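Local coordinates for RNA polymerase II subunit A C-terminal domain phosphatase SSU72 (Homo sapiens, PDB 4H3K), which is a protein serine/threonine phosphatase that dephosphorylates the C-terminal domain of RNA polymerase II and plays a role in RNA processing and termination, at residues F56-H61 / E132-D137; V62-P67 / N73-K78. The protein carries 1 engineered substitution. All coordinates share one frame; numbering follows the deposited sequence.

In the fold
Interaction 1 is a buried contact near the centre of the chain, tying the loop that follows edge strand 52-57 to the first turn of helix 133-145 by side-chain packing. Interaction 2, about 16 Å from that centre, joins the two strands of a hairpin, 62-64 and 73-75, chiefly by backbone hydrogen bonds; the face of Val62, Leu64, Asn73 and Tyr75 is largely buried, that of Lys63 and Val74 exposed. The two are linked in sequence, since segment 56-61 runs straight into 62-67, and interaction 2 lies inside the chain loop that interaction 1 closes. They also touch: Gly59 O is 3.2 Å from Phe77 CE1, and His61 packs on Val74 and Tyr75.

Interaction 1: residues F56-H61 / E132-D137; sequences FGTGTH and EERVYD
The hydroxyl of Thr58 lies against the forked end of Val135, its OG1 3.6 Å from both CG1 and CG2, so that it sits in the notch between the two methyls. OG1 stands between the backbone N and the carbonyl carbon (chi1 52°), which points it at the helix, while the Thr58 methyl CG2 touches more loosely, 4.1 Å from Val135 CG1. A beta-branched pair suits this place: both side chains are short and compact, and they pack at a slant. The hydroxyl also has a polar mate, for OG1 is hydrogen-bonded to OE1 of Gln138, on the same helix. A valine in place of Thr58 has no hydroxyl and would probably leave Gln138 OE1 without this partner.

Arg134 adds the outer part of the contact. Its chain leaves the helix extended and then bends at chi3 (76°), which turns the guanidinium so that its NH2 edge meets the loop. NH2 comes within 3.7 Å of Gly59 CA, with the glycine at the edge of the guanidinium and in its plane. A CB on Gly59 would be crowded by the carbonyl oxygen of His61, so a residue without a side chain fits here.

Val135 also rests on Val31 and Thr130, of the two neighbouring strands. Just before the helix, Glu132 forms a salt bridge with Arg38 of the phosphatase P-loop. This joining of strand ends to the start of a helix at the C-terminal ends of the parallel strands of a mixed five-stranded sheet is characteristic of the alpha/beta fold that Ssu72 shares with low-molecular-weight tyrosine phosphatases.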
ATOM      1  N   PHE B  56     -15.528  -9.405   0.893  1.00 23.05           N
ATOM      2  CA  PHE B  56     -14.776 -10.603   0.535  1.00 22.73           C
ATOM      3  C   PHE B  56     -14.770 -11.557   1.698  1.00 22.84           C
ATOM      4  O   PHE B  56     -15.111 -11.180   2.822  1.00 22.43           O
ATOM      5  CB  PHE B  56     -13.304 -10.257   0.193  1.00 22.53           C
ATOM      6  CG  PHE B  56     -13.157  -9.254  -0.908  1.00 23.39           C
ATOM      7  CD1 PHE B  56     -13.189  -9.667  -2.235  1.00 25.74           C
ATOM      8  CD2 PHE B  56     -13.003  -7.885  -0.610  1.00 24.01           C
ATOM      9  CE1 PHE B  56     -13.065  -8.747  -3.269  1.00 28.41           C
ATOM     10  CE2 PHE B  56     -12.878  -6.953  -1.616  1.00 27.08           C
ATOM     11  CZ  PHE B  56     -12.897  -7.379  -2.964  1.00 26.92           C
ATOM     12  N   GLY B  57     -14.359 -12.792   1.417  1.00 23.73           N
ATOM     13  CA  GLY B  57     -14.049 -13.768   2.460  1.00 24.79           C
ATOM     14  C   GLY B  57     -12.620 -14.289   2.269  1.00 25.09           C
ATOM     15  O   GLY B  57     -12.128 -14.355   1.154  1.00 26.05           O
ATOM     16  N   THR B  58     -11.948 -14.648   3.357  1.00 25.39           N
ATOM     17  CA  THR B  58     -10.615 -15.235   3.254  1.00 26.14           C
ATOM     18  C   THR B  58     -10.587 -16.737   3.466  1.00 28.13           C
ATOM     19  O   THR B  58      -9.526 -17.349   3.311  1.00 27.68           O
ATOM     20  CB  THR B  58      -9.656 -14.652   4.286  1.00 26.77           C
ATOM     21  OG1 THR B  58     -10.256 -14.754   5.579  1.00 25.06           O
ATOM     22  CG2 THR B  58      -9.329 -13.176   3.943  1.00 26.32           C
ATOM     23  N   GLY B  59     -11.726 -17.332   3.835  1.00 28.53           N
ATOM     24  CA  GLY B  59     -11.769 -18.765   4.112  1.00 29.30           C
ATOM     25  C   GLY B  59     -11.437 -19.610   2.887  1.00 31.48           C
ATOM     26  O   GLY B  59     -11.603 -19.174   1.731  1.00 31.12           O
ATOM     27  N   THR B  60     -10.973 -20.832   3.138  1.00 32.36           N
ATOM     28  CA  THR B  60     -10.736 -21.804   2.085  1.00 35.33           C
ATOM     29  C   THR B  60     -12.033 -22.182   1.351  1.00 35.38           C
ATOM     30  O   THR B  60     -12.017 -22.568   0.182  1.00 36.20           O
ATOM     31  CB  THR B  60     -10.071 -23.065   2.716  1.00 36.25           C
ATOM     32  OG1 THR B  60      -8.814 -22.653   3.321  1.00 40.71           O
ATOM     33  CG2 THR B  60      -9.759 -24.080   1.673  1.00 40.50           C
ATOM     34  N   HIS B  61     -13.153 -22.090   2.064  1.00 34.22           N
ATOM     35  CA  HIS B  61     -14.460 -22.477   1.542  1.00 34.14           C
ATOM     36  C   HIS B  61     -15.534 -21.692   2.293  1.00 32.64           C
ATOM     37  O   HIS B  61     -15.251 -21.022   3.287  1.00 31.54           O
ATOM     38  CB  HIS B  61     -14.696 -23.977   1.737  1.00 35.02           C
ATOM     39  CG  HIS B  61     -14.493 -24.429   3.150  1.00 35.76           C
ATOM     40  ND1 HIS B  61     -15.522 -24.497   4.066  1.00 36.70           N
ATOM     41  CD2 HIS B  61     -13.373 -24.794   3.815  1.00 34.21           C
ATOM     42  CE1 HIS B  61     -15.049 -24.909   5.227  1.00 36.98           C
ATOM     43  NE2 HIS B  61     -13.746 -25.086   5.104  1.00 37.92           N
ATOM     44  N   GLU B 132     -12.552 -10.710  12.156  1.00 23.39           N
ATOM     45  CA  GLU B 132     -11.922 -11.497  13.201  1.00 23.64           C
ATOM     46  C   GLU B 132     -10.450 -11.678  12.927  1.00 23.73           C
ATOM     47  O   GLU B 132      -9.998 -11.584  11.781  1.00 20.97           O
ATOM     48  CB  GLU B 132     -12.591 -12.879  13.438  1.00 25.36           C
ATOM     49  CG  GLU B 132     -12.391 -13.881  12.343  1.00 26.55           C
ATOM     50  CD  GLU B 132     -12.983 -15.245  12.737  1.00 31.81           C
ATOM     51  OE1 GLU B 132     -14.196 -15.412  12.595  1.00 31.65           O
ATOM     52  OE2 GLU B 132     -12.236 -16.102  13.229  1.00 32.45           O
ATOM     53  N   GLU B 133      -9.691 -11.921  13.996  1.00 23.77           N
ATOM     54  CA  GLU B 133      -8.238 -11.881  13.885  1.00 25.00           C
ATOM     55  C   GLU B 133      -7.661 -12.882  12.868  1.00 24.93           C
ATOM     56  O   GLU B 133      -6.682 -12.584  12.171  1.00 23.21           O
ATOM     57  CB  GLU B 133      -7.601 -12.068  15.268  1.00 25.80           C
ATOM     58  CG  GLU B 133      -6.132 -11.837  15.237  1.00 27.85           C
ATOM     59  CD  GLU B 133      -5.484 -11.984  16.598  1.00 31.52           C
ATOM     60  OE1 GLU B 133      -6.223 -12.052  17.583  1.00 32.29           O
ATOM     61  OE2 GLU B 133      -4.238 -12.031  16.681  1.00 35.07           O
ATOM     62  N   ARG B 134      -8.268 -14.063  12.772  1.00 25.04           N
ATOM     63  CA  ARG B 134      -7.823 -15.052  11.768  1.00 25.76           C
ATOM     64  C   ARG B 134      -7.946 -14.492  10.333  1.00 23.87           C
ATOM     65  O   ARG B 134      -7.140 -14.806   9.466  1.00 22.76           O
ATOM     66  CB  ARG B 134      -8.687 -16.328  11.907  1.00 27.38           C
ATOM     67  CG  ARG B 134      -8.301 -17.528  11.038  1.00 35.48           C
ATOM     68  CD  ARG B 134      -9.550 -18.449  10.727  1.00 45.24           C
ATOM     69  NE  ARG B 134     -10.416 -17.835   9.696  1.00 50.51           N
ATOM     70  CZ  ARG B 134     -10.621 -18.309   8.462  1.00 52.72           C
ATOM     71  NH1 ARG B 134     -10.079 -19.463   8.065  1.00 56.94           N
ATOM     72  NH2 ARG B 134     -11.376 -17.629   7.613  1.00 51.07           N
ATOM     73  N   VAL B 135      -9.004 -13.729  10.081  1.00 21.65           N
ATOM     74  CA  VAL B 135      -9.257 -13.137   8.768  1.00 21.40           C
ATOM     75  C   VAL B 135      -8.236 -12.005   8.545  1.00 21.12           C
ATOM     76  O   VAL B 135      -7.656 -11.884   7.457  1.00 20.81           O
ATOM     77  CB  VAL B 135     -10.702 -12.599   8.671  1.00 19.85           C
ATOM     78  CG1 VAL B 135     -10.882 -11.719   7.433  1.00 20.91           C
ATOM     79  CG2 VAL B 135     -11.700 -13.756   8.674  1.00 20.72           C
ATOM     80  N   TYR B 136      -8.008 -11.204   9.590  1.00 20.61           N
ATOM     81  CA  TYR B 136      -6.932 -10.174   9.580  1.00 21.43           C
ATOM     82  C   TYR B 136      -5.570 -10.813   9.179  1.00 21.51           C
ATOM     83  O   TYR B 136      -4.849 -10.299   8.315  1.00 20.22           O
ATOM     84  CB  TYR B 136      -6.857  -9.579  10.973  1.00 20.90           C
ATOM     85  CG  TYR B 136      -5.812  -8.511  11.237  1.00 22.56           C
ATOM     86  CD1 TYR B 136      -6.095  -7.162  11.003  1.00 21.79           C
ATOM     87  CD2 TYR B 136      -4.564  -8.850  11.773  1.00 22.23           C
ATOM     88  CE1 TYR B 136      -5.159  -6.161  11.307  1.00 21.67           C
ATOM     89  CE2 TYR B 136      -3.622  -7.856  12.096  1.00 22.28           C
ATOM     90  CZ  TYR B 136      -3.928  -6.523  11.839  1.00 21.81           C
ATOM     91  OH  TYR B 136      -3.020  -5.563  12.164  1.00 19.30           O
ATOM     92  N   ASP B 137      -5.213 -11.918   9.830  1.00 22.64           N
ATOM     93  CA  ASP B 137      -3.947 -12.620   9.521  1.00 23.75           C
ATOM     94  C   ASP B 137      -3.894 -13.044   8.050  1.00 23.20           C
ATOM     95  O   ASP B 137      -2.856 -12.945   7.410  1.00 23.76           O
ATOM     96  CB  ASP B 137      -3.759 -13.869  10.394  1.00 24.74           C
ATOM     97  CG  ASP B 137      -3.473 -13.532  11.826  1.00 28.24           C
ATOM     98  OD1 ASP B 137      -3.014 -12.393  12.114  1.00 26.80           O
ATOM     99  OD2 ASP B 137      -3.719 -14.405  12.679  1.00 26.97           O
TER

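Interaction 2: residues V62-P67 / N73-K78; sequences VKLPGP and NVYDFK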
ATOM      1  N   VAL B  62     -16.761 -21.809   1.812  1.00 31.80           N
ATOM      2  CA  VAL B  62     -17.905 -21.134   2.392  1.00 31.69           C
ATOM      3  C   VAL B  62     -18.573 -22.074   3.364  1.00 33.13           C
ATOM      4  O   VAL B  62     -18.761 -23.263   3.076  1.00 33.22           O
ATOM      5  CB  VAL B  62     -18.905 -20.745   1.297  1.00 30.96           C
ATOM      6  CG1 VAL B  62     -20.250 -20.248   1.885  1.00 32.47           C
ATOM      7  CG2 VAL B  62     -18.267 -19.690   0.389  1.00 30.18           C
ATOM      8  N   LYS B  63     -18.906 -21.537   4.525  1.00 33.47           N
ATOM      9  CA  LYS B  63     -19.541 -22.274   5.580  1.00 35.80           C
ATOM     10  C   LYS B  63     -20.868 -21.559   5.892  1.00 36.28           C
ATOM     11  O   LYS B  63     -20.939 -20.322   5.950  1.00 35.30           O
ATOM     12  CB  LYS B  63     -18.598 -22.318   6.785  1.00 36.63           C
ATOM     13  CG  LYS B  63     -19.036 -23.233   7.920  1.00 41.86           C
ATOM     14  CD  LYS B  63     -18.637 -22.672   9.299  1.00 47.19           C
ATOM     15  CE  LYS B  63     -17.322 -23.260   9.832  1.00 50.89           C
ATOM     16  NZ  LYS B  63     -16.099 -22.994   8.984  1.00 53.36           N
ATOM     17  N   LEU B  64     -21.921 -22.341   6.050  1.00 36.94           N
ATOM     18  CA  LEU B  64     -23.181 -21.839   6.539  1.00 37.63           C
ATOM     19  C   LEU B  64     -23.587 -22.748   7.694  1.00 39.25           C
ATOM     20  O   LEU B  64     -23.252 -23.947   7.673  1.00 38.91           O
ATOM     21  CB  LEU B  64     -24.218 -21.924   5.425  1.00 37.32           C
ATOM     22  CG  LEU B  64     -24.620 -20.725   4.565  1.00 39.66           C
ATOM     23  CD1 LEU B  64     -23.849 -19.448   4.860  1.00 37.06           C
ATOM     24  CD2 LEU B  64     -24.656 -21.054   3.057  1.00 40.88           C
ATOM     25  N   PRO B  65     -24.288 -22.199   8.705  1.00 39.42           N
ATOM     26  CA  PRO B  65     -24.758 -23.054   9.796  1.00 41.19           C
ATOM     27  C   PRO B  65     -25.680 -24.162   9.271  1.00 42.19           C
ATOM     28  O   PRO B  65     -26.364 -23.958   8.279  1.00 41.74           O
ATOM     29  CB  PRO B  65     -25.556 -22.082  10.682  1.00 40.91           C
ATOM     30  CG  PRO B  65     -24.925 -20.724  10.429  1.00 40.30           C
ATOM     31  CD  PRO B  65     -24.525 -20.757   8.973  1.00 39.95           C
ATOM     32  N   GLY B  66     -25.673 -25.326   9.917  1.00 44.48           N
ATOM     33  CA  GLY B  66     -26.593 -26.411   9.559  1.00 46.52           C
ATOM     34  C   GLY B  66     -27.364 -26.892  10.782  1.00 49.03           C
ATOM     35  O   GLY B  66     -27.467 -26.152  11.768  1.00 47.91           O
ATOM     36  N   PRO B  67     -27.861 -28.156  10.749  1.00 50.89           N
ATOM     37  CA  PRO B  67     -28.745 -28.695  11.791  1.00 53.34           C
ATOM     38  C   PRO B  67     -28.094 -28.830  13.172  1.00 55.05           C
ATOM     39  O   PRO B  67     -28.793 -28.949  14.181  1.00 56.93           O
ATOM     40  CB  PRO B  67     -29.161 -30.068  11.236  1.00 54.17           C
ATOM     41  CG  PRO B  67     -28.075 -30.460  10.304  1.00 53.16           C
ATOM     42  CD  PRO B  67     -27.569 -29.159   9.704  1.00 51.35           C
ATOM     43  N   ASN B  73     -23.056 -26.509   6.684  1.00 38.45           N
ATOM     44  CA  ASN B  73     -23.099 -26.719   5.249  1.00 38.25           C
ATOM     45  C   ASN B  73     -21.879 -26.092   4.614  1.00 37.58           C
ATOM     46  O   ASN B  73     -21.478 -24.974   4.960  1.00 35.74           O
ATOM     47  CB  ASN B  73     -24.364 -26.105   4.696  1.00 37.43           C
ATOM     48  CG  ASN B  73     -25.594 -26.788   5.222  1.00 40.03           C
ATOM     49  OD1 ASN B  73     -25.846 -27.952   4.901  1.00 42.78           O
ATOM     50  ND2 ASN B  73     -26.362 -26.088   6.055  1.00 37.36           N
ATOM     51  N   VAL B  74     -21.269 -26.805   3.686  1.00 37.27           N
ATOM     52  CA  VAL B  74     -20.057 -26.294   3.075  1.00 36.64           C
ATOM     53  C   VAL B  74     -20.236 -26.174   1.570  1.00 37.62           C
ATOM     54  O   VAL B  74     -20.824 -27.067   0.954  1.00 38.16           O
ATOM     55  CB  VAL B  74     -18.836 -27.180   3.425  1.00 37.58           C
ATOM     56  CG1 VAL B  74     -17.620 -26.704   2.676  1.00 39.58           C
ATOM     57  CG2 VAL B  74     -18.552 -27.137   4.913  1.00 35.41           C
ATOM     58  N   TYR B  75     -19.732 -25.077   0.996  1.00 36.62           N
ATOM     59  CA  TYR B  75     -19.751 -24.822  -0.454  1.00 37.64           C
ATOM     60  C   TYR B  75     -18.405 -24.281  -0.959  1.00 37.66           C
ATOM     61  O   TYR B  75     -17.602 -23.736  -0.186  1.00 36.03           O
ATOM     62  CB  TYR B  75     -20.832 -23.788  -0.795  1.00 37.38           C
ATOM     63  CG  TYR B  75     -22.199 -24.207  -0.376  1.00 39.61           C
ATOM     64  CD1 TYR B  75     -23.013 -24.955  -1.230  1.00 43.23           C
ATOM     65  CD2 TYR B  75     -22.685 -23.874   0.882  1.00 40.92           C
ATOM     66  CE1 TYR B  75     -24.289 -25.361  -0.836  1.00 44.21           C
ATOM     67  CE2 TYR B  75     -23.952 -24.264   1.284  1.00 42.77           C
ATOM     68  CZ  TYR B  75     -24.746 -25.003   0.423  1.00 43.94           C
ATOM     69  OH  TYR B  75     -25.992 -25.381   0.836  1.00 45.97           O
ATOM     70  N   ASP B  76     -18.183 -24.419  -2.263  1.00 38.84           N
ATOM     71  CA  ASP B  76     -17.105 -23.737  -2.951  1.00 40.26           C
ATOM     72  C   ASP B  76     -17.449 -22.236  -3.056  1.00 39.25           C
ATOM     73  O   ASP B  76     -18.622 -21.851  -3.057  1.00 38.87           O
ATOM     74  CB  ASP B  76     -16.928 -24.337  -4.359  1.00 42.54           C
ATOM     75  CG  ASP B  76     -15.576 -23.993  -4.982  1.00 46.72           C
ATOM     76  OD1 ASP B  76     -15.209 -22.797  -5.056  1.00 50.45           O
ATOM     77  OD2 ASP B  76     -14.866 -24.927  -5.428  1.00 55.51           O
ATOM     78  N   PHE B  77     -16.434 -21.386  -3.147  1.00 38.48           N
ATOM     79  CA  PHE B  77     -16.663 -19.970  -3.459  1.00 38.00           C
ATOM     80  C   PHE B  77     -17.276 -19.695  -4.850  1.00 39.73           C
ATOM     81  O   PHE B  77     -17.850 -18.618  -5.068  1.00 39.82           O
ATOM     82  CB  PHE B  77     -15.374 -19.177  -3.294  1.00 36.59           C
ATOM     83  CG  PHE B  77     -15.217 -18.588  -1.946  1.00 34.36           C
ATOM     84  CD1 PHE B  77     -14.570 -19.299  -0.940  1.00 33.91           C
ATOM     85  CD2 PHE B  77     -15.702 -17.299  -1.666  1.00 32.32           C
ATOM     86  CE1 PHE B  77     -14.402 -18.752   0.328  1.00 31.43           C
ATOM     87  CE2 PHE B  77     -15.533 -16.734  -0.395  1.00 31.36           C
ATOM     88  CZ  PHE B  77     -14.902 -17.461   0.608  1.00 31.67           C
ATOM     89  N   LYS B  78     -17.157 -20.658  -5.772  1.00 40.96           N
ATOM     90  CA  LYS B  78     -17.744 -20.543  -7.104  1.00 42.69           C
ATOM     91  C   LYS B  78     -19.274 -20.661  -7.107  1.00 42.53           C
ATOM     92  O   LYS B  78     -19.900 -20.370  -8.105  1.00 43.60           O
ATOM     93  CB  LYS B  78     -17.111 -21.565  -8.077  1.00 44.49           C
ATOM     94  CG  LYS B  78     -15.683 -21.204  -8.496  1.00 47.14           C
ATOM     95  CD  LYS B  78     -14.833 -22.434  -8.720  1.00 52.75           C
ATOM     96  CE  LYS B  78     -13.402 -22.172  -8.250  1.00 56.61           C
ATOM     97  NZ  LYS B  78     -12.413 -22.003  -9.372  1.00 60.84           N
TER
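Val62 pairs with Tyr75 through two backbone bonds, Val62 N to Tyr75 O and Tyr75 N to Val62 O, each 2.9 Å long. Its CG2 points squarely at the Phe77 ring, 3.8 Å from the centroid and only 3° off the ring normal, a CH-pi contact well served by a branched aliphatic side chain. Lys63 faces Val74 as a non-hydrogen-bonded pair on the other, exposed face, where a long charged chain can reach solvent; its CA lies 3.4 Å from Asn73 O in a CA-H...O contact. Leu64 N donates to Asn73 O and Asn73 N to Leu64 O, a hydrogen-bonded backbone pair, and Leu64 CD2 meets Tyr75 CE2 at 3.7 Å, the two side chains crossing at about a right angle. Pro65 O then receives a weak bond from Asn73 ND2 (3.1 Å), which is also hydrogen-bonded to Tyr96 OH. At Gly66 a side chain would clash with Pro67 CD, so a residue without one fits.

The face bearing Leu64, Asn73 and Tyr75 packs on helix 81-98, with Tyr75 OH hydrogen-bonded to Asp87, and Leu64 also reaches Met104 of helix 101-109; this two-stranded antiparallel hairpin thus lies beside both helices.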